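Side-chain contacts in uncharacterized conserved protein (Idiomarina loihiensis, PDB 2QSD), which is of unknown function but carries two copies of the DUF1543 family domain and sits in an assembly of two identical chains: residues N23-D28 with G54-S59; R30-V33 with E39-P42; A43-K46 with T51-G54. All blocks are in the same frame, centred on the assembly; numbering follows the deposited sequence.

Contact 1 (N23-D28 with G54-S59); sequences NIELHD and GLHLDS
E25 reaches H56 from the first segment, and two residues on H27 comes close to D58. The E25 side chain leaves the backbone toward 54-59 and bends at chi2 (97°). This brings OE1 to the edge of the H56 ring. H56 NE2 donates to E25 OE1 at 2.8 Å, with an N-H...O angle of 145°. The acceptor lies close to the ring plane, and OE1 uses its anti lone pair, facing away from the other carboxylate oxygen. The two side chains approach from opposite directions.

H56 is held at its other nitrogen as well. Within its own strand, ND1 donates to D58 OD1 at 2.7 Å. The ring therefore bridges two carboxylates, which fixes its rotation. It is also stacked with the Y175 ring.

L26 pairs through its backbone with G17. H27 then sends its ring edge toward D58, where NE2 and OD2 are 3.3 Å apart. CD2 of H27 is equally close to D58 OD2, so the carboxylate oxygen sits at the ring edge between the two atoms. The ring and carboxylate planes are 46° apart. The H27 ring also meets that of Y14, nearly parallel to it. D28 turns to the partner chain, where its OD1 accepts from the backbone of N23 and I24 of the second subunit.

Strand 9-17 lies between strands 26-34 and 56-62 and pairs antiparallel with both. H27 and D58 meet over it, while E25 reaches H56 from the loop before strand 26-34. D58 and S59 both face Y14 on this central strand, the mark of a classic beta bulge.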
loop_
_atom_site.group_PDB
_atom_site.type_symbol
_atom_site.label_atom_id
_atom_site.label_comp_id
_atom_site.label_asym_id
_atom_site.label_seq_id
_atom_site.Cartn_x
_atom_site.Cartn_y
_atom_site.Cartn_z
ATOM N N ASN A 23 -6.234 -6.262 5.869
ATOM C CA ASN A 23 -7.579 -5.678 5.901
ATOM C C ASN A 23 -7.910 -4.806 4.696
ATOM O O ASN A 23 -9.055 -4.763 4.259
ATOM C CB ASN A 23 -7.780 -4.866 7.182
ATOM C CG ASN A 23 -7.892 -5.740 8.410
ATOM O OD1 ASN A 23 -8.397 -6.863 8.347
ATOM N ND2 ASN A 23 -7.424 -5.230 9.539
ATOM N N ILE A 24 -6.916 -4.097 4.172
ATOM C CA ILE A 24 -7.150 -3.210 3.036
ATOM C C ILE A 24 -6.436 -3.695 1.782
ATOM O O ILE A 24 -5.602 -4.592 1.843
ATOM C CB ILE A 24 -6.776 -1.730 3.345
ATOM C CG1 ILE A 24 -5.265 -1.556 3.530
ATOM C CG2 ILE A 24 -7.550 -1.218 4.559
ATOM C CD1 ILE A 24 -4.843 -0.111 3.733
ATOM N N GLU A 25 -6.804 -3.105 0.653
ATOM C CA GLU A 25 -6.159 -3.333 -0.634
ATOM C C GLU A 25 -4.702 -2.866 -0.558
ATOM O O GLU A 25 -4.404 -1.808 0.001
ATOM C CB GLU A 25 -6.904 -2.532 -1.710
ATOM C CG GLU A 25 -6.863 -3.100 -3.117
ATOM C CD GLU A 25 -8.094 -3.924 -3.468
ATOM O OE1 GLU A 25 -8.366 -4.097 -4.672
ATOM O OE2 GLU A 25 -8.792 -4.398 -2.554
ATOM N N LEU A 26 -3.796 -3.665 -1.104
ATOM C CA LEU A 26 -2.382 -3.309 -1.112
ATOM C C LEU A 26 -1.957 -3.006 -2.534
ATOM O O LEU A 26 -2.643 -3.394 -3.483
ATOM C CB LEU A 26 -1.536 -4.450 -0.545
ATOM C CG LEU A 26 -2.158 -5.122 0.673
ATOM C CD1 LEU A 26 -1.683 -6.542 0.771
ATOM C CD2 LEU A 26 -1.877 -4.343 1.951
ATOM N N HIS A 27 -0.832 -2.310 -2.674
ATOM C CA HIS A 27 -0.317 -1.922 -3.982
ATOM C C HIS A 27 1.178 -2.205 -4.111
ATOM O O HIS A 27 1.923 -2.036 -3.156
ATOM C CB HIS A 27 -0.578 -0.435 -4.231
ATOM C CG HIS A 27 -2.029 -0.076 -4.261
ATOM N ND1 HIS A 27 -2.758 0.168 -3.117
ATOM C CD2 HIS A 27 -2.890 0.065 -5.296
ATOM C CE1 HIS A 27 -4.006 0.446 -3.445
ATOM N NE2 HIS A 27 -4.113 0.388 -4.761
ATOM N N ASP A 28 1.604 -2.614 -5.300
ATOM C CA ASP A 28 3.020 -2.815 -5.595
ATOM C C ASP A 28 3.365 -2.250 -6.979
ATOM O O ASP A 28 2.487 -2.091 -7.827
ATOM C CB ASP A 28 3.381 -4.311 -5.520
ATOM C CG ASP A 28 4.886 -4.561 -5.462
ATOM O OD1 ASP A 28 5.625 -3.650 -5.041
ATOM O OD2 ASP A 28 5.333 -5.671 -5.830
ATOM N N GLY A 54 -9.196 -10.557 -8.228
ATOM C CA GLY A 54 -9.524 -9.143 -8.053
ATOM C C GLY A 54 -8.372 -8.207 -8.364
ATOM O O GLY A 54 -8.469 -7.004 -8.119
ATOM N N LEU A 55 -7.286 -8.761 -8.900
ATOM C CA LEU A 55 -6.105 -7.990 -9.267
ATOM C C LEU A 55 -6.446 -6.954 -10.331
ATOM O O LEU A 55 -7.137 -7.249 -11.308
ATOM C CB LEU A 55 -4.995 -8.924 -9.762
ATOM C CG LEU A 55 -3.631 -8.360 -10.174
ATOM C CD1 LEU A 55 -2.941 -7.654 -9.016
ATOM C CD2 LEU A 55 -2.759 -9.476 -10.701
ATOM N N HIS A 56 -5.982 -5.731 -10.117
ATOM C CA HIS A 56 -6.269 -4.643 -11.040
ATOM C C HIS A 56 -5.062 -3.752 -11.251
ATOM O O HIS A 56 -4.246 -3.555 -10.349
ATOM C CB HIS A 56 -7.466 -3.811 -10.558
ATOM C CG HIS A 56 -7.335 -3.316 -9.149
ATOM N ND1 HIS A 56 -6.861 -2.058 -8.844
ATOM C CD2 HIS A 56 -7.622 -3.907 -7.964
ATOM C CE1 HIS A 56 -6.858 -1.895 -7.533
ATOM N NE2 HIS A 56 -7.310 -3.004 -6.974
ATOM N N LEU A 57 -4.967 -3.230 -12.465
ATOM C CA LEU A 57 -3.966 -2.261 -12.857
ATOM C C LEU A 57 -4.477 -0.861 -12.527
ATOM O O LEU A 57 -5.619 -0.532 -12.844
ATOM C CB LEU A 57 -3.747 -2.403 -14.357
ATOM C CG LEU A 57 -2.628 -1.646 -15.045
ATOM C CD1 LEU A 57 -1.297 -2.319 -14.778
ATOM C CD2 LEU A 57 -2.944 -1.620 -16.523
ATOM N N ASP A 58 -3.637 -0.038 -11.899
ATOM C CA ASP A 58 -4.046 1.313 -11.479
ATOM C C ASP A 58 -3.368 2.461 -12.227
ATOM O O ASP A 58 -4.005 3.466 -12.532
ATOM C CB ASP A 58 -3.892 1.493 -9.966
ATOM C CG ASP A 58 -4.947 0.726 -9.177
ATOM O OD1 ASP A 58 -5.933 0.258 -9.789
ATOM O OD2 ASP A 58 -4.788 0.590 -7.945
ATOM N N SER A 59 -2.073 2.323 -12.490
ATOM C CA SER A 59 -1.369 3.216 -13.401
ATOM C C SER A 59 -0.173 2.508 -14.016
ATOM O O SER A 59 0.276 1.480 -13.513
ATOM C CB SER A 59 -0.928 4.509 -12.708
ATOM O OG SER A 59 0.036 4.261 -11.708
#

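Contact 2 (R30-V33 with E39-P42)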
loop_
_atom_site.group_PDB
_atom_site.type_symbol
_atom_site.label_atom_id
_atom_site.label_comp_id
_atom_site.label_asym_id
_atom_site.label_seq_id
_atom_site.Cartn_x
_atom_site.Cartn_y
_atom_site.Cartn_z
ATOM N N ARG A 30 5.503 -3.056 -10.332
ATOM C CA ARG A 30 6.192 -4.097 -11.098
ATOM C C ARG A 30 6.862 -3.520 -12.351
ATOM O O ARG A 30 6.367 -2.559 -12.952
ATOM C CB ARG A 30 5.232 -5.223 -11.512
ATOM C CG ARG A 30 4.363 -5.829 -10.407
ATOM C CD ARG A 30 5.168 -6.323 -9.206
ATOM N NE ARG A 30 6.123 -7.373 -9.549
ATOM C CZ ARG A 30 7.048 -7.847 -8.716
ATOM N NH1 ARG A 30 7.151 -7.376 -7.478
ATOM N NH2 ARG A 30 7.876 -8.794 -9.125
ATOM N N PHE A 31 7.988 -4.116 -12.734
ATOM C CA PHE A 31 8.619 -3.837 -14.012
ATOM C C PHE A 31 8.361 -5.015 -14.929
ATOM O O PHE A 31 8.595 -6.158 -14.545
ATOM C CB PHE A 31 10.120 -3.600 -13.842
ATOM C CG PHE A 31 10.449 -2.303 -13.161
ATOM C CD1 PHE A 31 10.571 -2.240 -11.771
ATOM C CD2 PHE A 31 10.621 -1.136 -13.910
ATOM C CE1 PHE A 31 10.862 -1.032 -11.136
ATOM C CE2 PHE A 31 10.918 0.076 -13.287
ATOM C CZ PHE A 31 11.041 0.129 -11.899
ATOM N N VAL A 32 7.855 -4.736 -16.130
ATOM C CA VAL A 32 7.492 -5.782 -17.091
ATOM C C VAL A 32 7.897 -5.388 -18.513
ATOM O O VAL A 32 7.978 -4.199 -18.832
ATOM C CB VAL A 32 5.975 -6.121 -17.064
ATOM C CG1 VAL A 32 5.617 -6.950 -15.835
ATOM C CG2 VAL A 32 5.113 -4.852 -17.139
ATOM N N VAL A 33 8.152 -6.390 -19.357
ATOM C CA VAL A 33 8.585 -6.166 -20.733
ATOM C C VAL A 33 7.680 -6.877 -21.741
ATOM O O VAL A 33 7.446 -8.075 -21.632
ATOM C CB VAL A 33 10.066 -6.592 -20.939
ATOM C CG1 VAL A 33 10.451 -6.587 -22.416
ATOM C CG2 VAL A 33 10.990 -5.668 -20.187
ATOM N N GLU A 39 0.138 -7.722 -23.406
ATOM C CA GLU A 39 1.060 -8.850 -23.487
ATOM C C GLU A 39 1.962 -8.984 -22.261
ATOM O O GLU A 39 2.770 -9.907 -22.186
ATOM C CB GLU A 39 1.877 -8.798 -24.782
ATOM C CG GLU A 39 1.066 -9.191 -26.016
ATOM C CD GLU A 39 1.889 -9.180 -27.287
ATOM O OE1 GLU A 39 2.586 -10.182 -27.555
ATOM O OE2 GLU A 39 1.831 -8.173 -28.023
ATOM N N THR A 40 1.814 -8.073 -21.301
ATOM C CA THR A 40 2.568 -8.151 -20.051
ATOM C C THR A 40 1.733 -8.743 -18.911
ATOM O O THR A 40 2.257 -8.975 -17.813
ATOM C CB THR A 40 3.124 -6.781 -19.612
ATOM O OG1 THR A 40 2.051 -5.931 -19.191
ATOM C CG2 THR A 40 3.911 -6.110 -20.737
ATOM N N TYR A 41 0.449 -8.990 -19.184
ATOM C CA TYR A 41 -0.491 -9.490 -18.172
ATOM C C TYR A 41 -0.049 -10.773 -17.446
ATOM O O TYR A 41 -0.153 -10.822 -16.221
ATOM C CB TYR A 41 -1.925 -9.610 -18.715
ATOM C CG TYR A 41 -2.630 -8.293 -18.991
ATOM C CD1 TYR A 41 -2.105 -7.077 -18.538
ATOM C CD2 TYR A 41 -3.851 -8.265 -19.675
ATOM C CE1 TYR A 41 -2.755 -5.874 -18.783
ATOM C CE2 TYR A 41 -4.518 -7.056 -19.920
ATOM C CZ TYR A 41 -3.955 -5.869 -19.469
ATOM O OH TYR A 41 -4.583 -4.667 -19.693
ATOM N N PRO A 42 0.438 -11.808 -18.182
ATOM C CA PRO A 42 1.001 -12.972 -17.478
ATOM C C PRO A 42 2.123 -12.640 -16.499
ATOM O O PRO A 42 2.165 -13.204 -15.403
ATOM C CB PRO A 42 1.549 -13.838 -18.622
ATOM C CG PRO A 42 0.677 -13.510 -19.770
ATOM C CD PRO A 42 0.457 -12.027 -19.645
#
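T40 packs on V32, and its branches account for the contact atom by atom. CB points toward strand 26-34. It lies 3.7 Å from V32 CG2 and 3.9 Å from V32 CB. The methyl CG2 is anti to the T40 carbonyl carbon. It reaches past the valine and rests 4.0 Å from the backbone carbon C of V33, while also touching V32 CG2.

The hydroxyl OG1 takes the position between the backbone N and the carbonyl carbon (chi1 70°). It passes V32 CG2 at 3.8 Å, but its polar partner lies just before the segment, where it is hydrogen-bonded to the M37 carbonyl. The buried hydroxyl is thus satisfied by M37, and toward V32 it makes only van der Waals contact.

V32 points toward T40, and the two side chains cross at about a right angle. Its branch CG2 does most of the touching. V33 points the other way, against L10, and meets T40 through its backbone. The V33 backbone N is bound by D153 OD2.

No hydrogen bond joins the two segments. V32 goes on to touch A43 and I44, one turn further along. The arrangement is plain helix-on-sheet packing: the entry into helix 41-47 packs back on the strand that precedes it in the chain, part of the antiparallel sheet.

Contact 3 (A43-K46 with T51-G54); sequences AIRK and TQKG
The guanidinium of R45 and the amide of Q52 meet edge on, with their planes 55° apart. Q52 does not stack on either face of the guanidinium. Its two oxygens lie at the edge of that group, close to its plane, and both are taken by NH2. The bond from R45 NH2 to Q52 OE1 is 2.9 Å long. The bond from R45 NH2 to the backbone O of Q52 is 3.1 Å and nearly straight, at 171°. At that backbone oxygen the donor stands above the carbonyl plane, 40° out of it. At OE1 it is only slightly tilted from the plane.

The amide also gives in return. Q52 NE2 donates to R45 O at 2.8 Å, and this acceptor stays near the amide plane. One residue on each side is therefore gripped through both side chain and backbone. The Q52 chain is bent at chi2, which turns the amide back toward the helix. OE1 then lies alongside the aliphatic part of the arginine, 3.6 Å from R45 CB and 3.8 Å from R45 CG.

R45 sits in the last turn of helix 41-47, and Q52 lies in the loop that leads on to strand 56-62. The contact clips this loop to the C-terminal part of the helix at the protein surface. Carbonyls at this end of a helix would be expected to attract N-H donors such as NE2. The positive guanidinium would probably polarise both glutamine oxygens.

The rest of the arginine head is tied to the C-terminal tail. NE donates to the P179 carbonyl, and NH1 makes a weak hydrogen bond to that of L178. In the same loop as Q52, T51 O accepts a hydrogen bond from W48 NE1.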
loop_
_atom_site.group_PDB
_atom_site.type_symbol
_atom_site.label_atom_id
_atom_site.label_comp_id
_atom_site.label_asym_id
_atom_site.label_seq_id
_atom_site.Cartn_x
_atom_site.Cartn_y
_atom_site.Cartn_z
ATOM N N ALA A 43 3.006 -11.726 -16.893
ATOM C CA ALA A 43 4.138 -11.336 -16.067
ATOM C C ALA A 43 3.708 -10.486 -14.878
ATOM O O ALA A 43 4.359 -10.503 -13.836
ATOM C CB ALA A 43 5.181 -10.606 -16.900
ATOM N N ILE A 44 2.617 -9.741 -15.040
ATOM C CA ILE A 44 2.054 -8.966 -13.937
ATOM C C ILE A 44 1.436 -9.911 -12.918
ATOM O O ILE A 44 1.740 -9.826 -11.721
ATOM C CB ILE A 44 1.009 -7.946 -14.421
ATOM C CG1 ILE A 44 1.685 -6.883 -15.280
ATOM C CG2 ILE A 44 0.311 -7.279 -13.230
ATOM C CD1 ILE A 44 0.716 -5.962 -15.971
ATOM N N ARG A 45 0.596 -10.822 -13.409
ATOM C CA ARG A 45 -0.031 -11.849 -12.571
ATOM C C ARG A 45 0.968 -12.693 -11.787
ATOM O O ARG A 45 0.757 -12.940 -10.601
ATOM C CB ARG A 45 -0.953 -12.749 -13.391
ATOM C CG ARG A 45 -2.272 -12.088 -13.745
ATOM C CD ARG A 45 -3.364 -13.126 -13.938
ATOM N NE ARG A 45 -4.706 -12.539 -13.938
ATOM C CZ ARG A 45 -5.403 -12.235 -12.843
ATOM N NH1 ARG A 45 -6.615 -11.708 -12.960
ATOM N NH2 ARG A 45 -4.894 -12.446 -11.632
ATOM N N LYS A 46 2.061 -13.099 -12.430
ATOM C CA LYS A 46 3.063 -13.925 -11.755
ATOM C C LYS A 46 4.019 -13.129 -10.861
ATOM O O LYS A 46 4.686 -13.703 -10.000
ATOM C CB LYS A 46 3.818 -14.827 -12.748
ATOM C CG LYS A 46 4.974 -14.181 -13.494
ATOM C CD LYS A 46 5.971 -15.233 -13.995
ATOM C CE LYS A 46 5.384 -16.135 -15.086
ATOM N NZ LYS A 46 6.372 -17.149 -15.567
ATOM N N THR A 51 -2.996 -12.203 -3.506
ATOM C CA THR A 51 -4.083 -13.015 -4.035
ATOM C C THR A 51 -4.404 -12.602 -5.470
ATOM O O THR A 51 -4.512 -11.413 -5.765
ATOM C CB THR A 51 -5.332 -12.852 -3.132
ATOM O OG1 THR A 51 -5.030 -13.335 -1.817
ATOM C CG2 THR A 51 -6.559 -13.583 -3.686
ATOM N N GLN A 52 -4.564 -13.592 -6.345
ATOM C CA GLN A 52 -4.839 -13.365 -7.766
ATOM C C GLN A 52 -6.213 -12.782 -8.055
ATOM O O GLN A 52 -6.345 -11.913 -8.917
ATOM C CB GLN A 52 -4.642 -14.655 -8.573
ATOM C CG GLN A 52 -3.206 -15.179 -8.584
ATOM C CD GLN A 52 -2.226 -14.249 -9.288
ATOM O OE1 GLN A 52 -2.557 -13.618 -10.294
ATOM N NE2 GLN A 52 -1.005 -14.171 -8.761
ATOM N N LYS A 53 -7.228 -13.259 -7.344
ATOM C CA LYS A 53 -8.599 -12.809 -7.570
ATOM C C LYS A 53 -8.796 -11.333 -7.222
ATOM O O LYS A 53 -8.583 -10.916 -6.077
ATOM C CB LYS A 53 -9.595 -13.682 -6.802
ATOM C CG LYS A 53 -11.055 -13.306 -7.023
ATOM C CD LYS A 53 -11.979 -14.466 -6.679
ATOM C CE LYS A 53 -13.439 -14.036 -6.694
ATOM N NZ LYS A 53 -13.832 -13.374 -5.415
ATOM N N GLY A 54 -9.196 -10.557 -8.228
ATOM C CA GLY A 54 -9.524 -9.143 -8.053
ATOM C C GLY A 54 -8.372 -8.207 -8.364
ATOM O O GLY A 54 -8.469 -7.004 -8.119
#

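Overall arrangement
All three contacts fall within the first DUF1543 range. Along the chain, strand 26-34 leads to helix 41-47, then to a loop and strand 56-62. Contact 1 joins the two strands across strand 9-17. Contact 2 packs the helix entry on the sheet, and contact 3 ties the last turn of the helix to the loop, so the run from strand to strand forms one continuous unit. The centres of contacts 1 and 2 are about 15 Å apart; contact 3 is about 10 Å from contact 1 and 11 Å from contact 2. Contacts 1 and 3 share G54, and V32 packs on A43, linking contacts 2 and 3. Segment 23-28 and R30 lie against the second subunit.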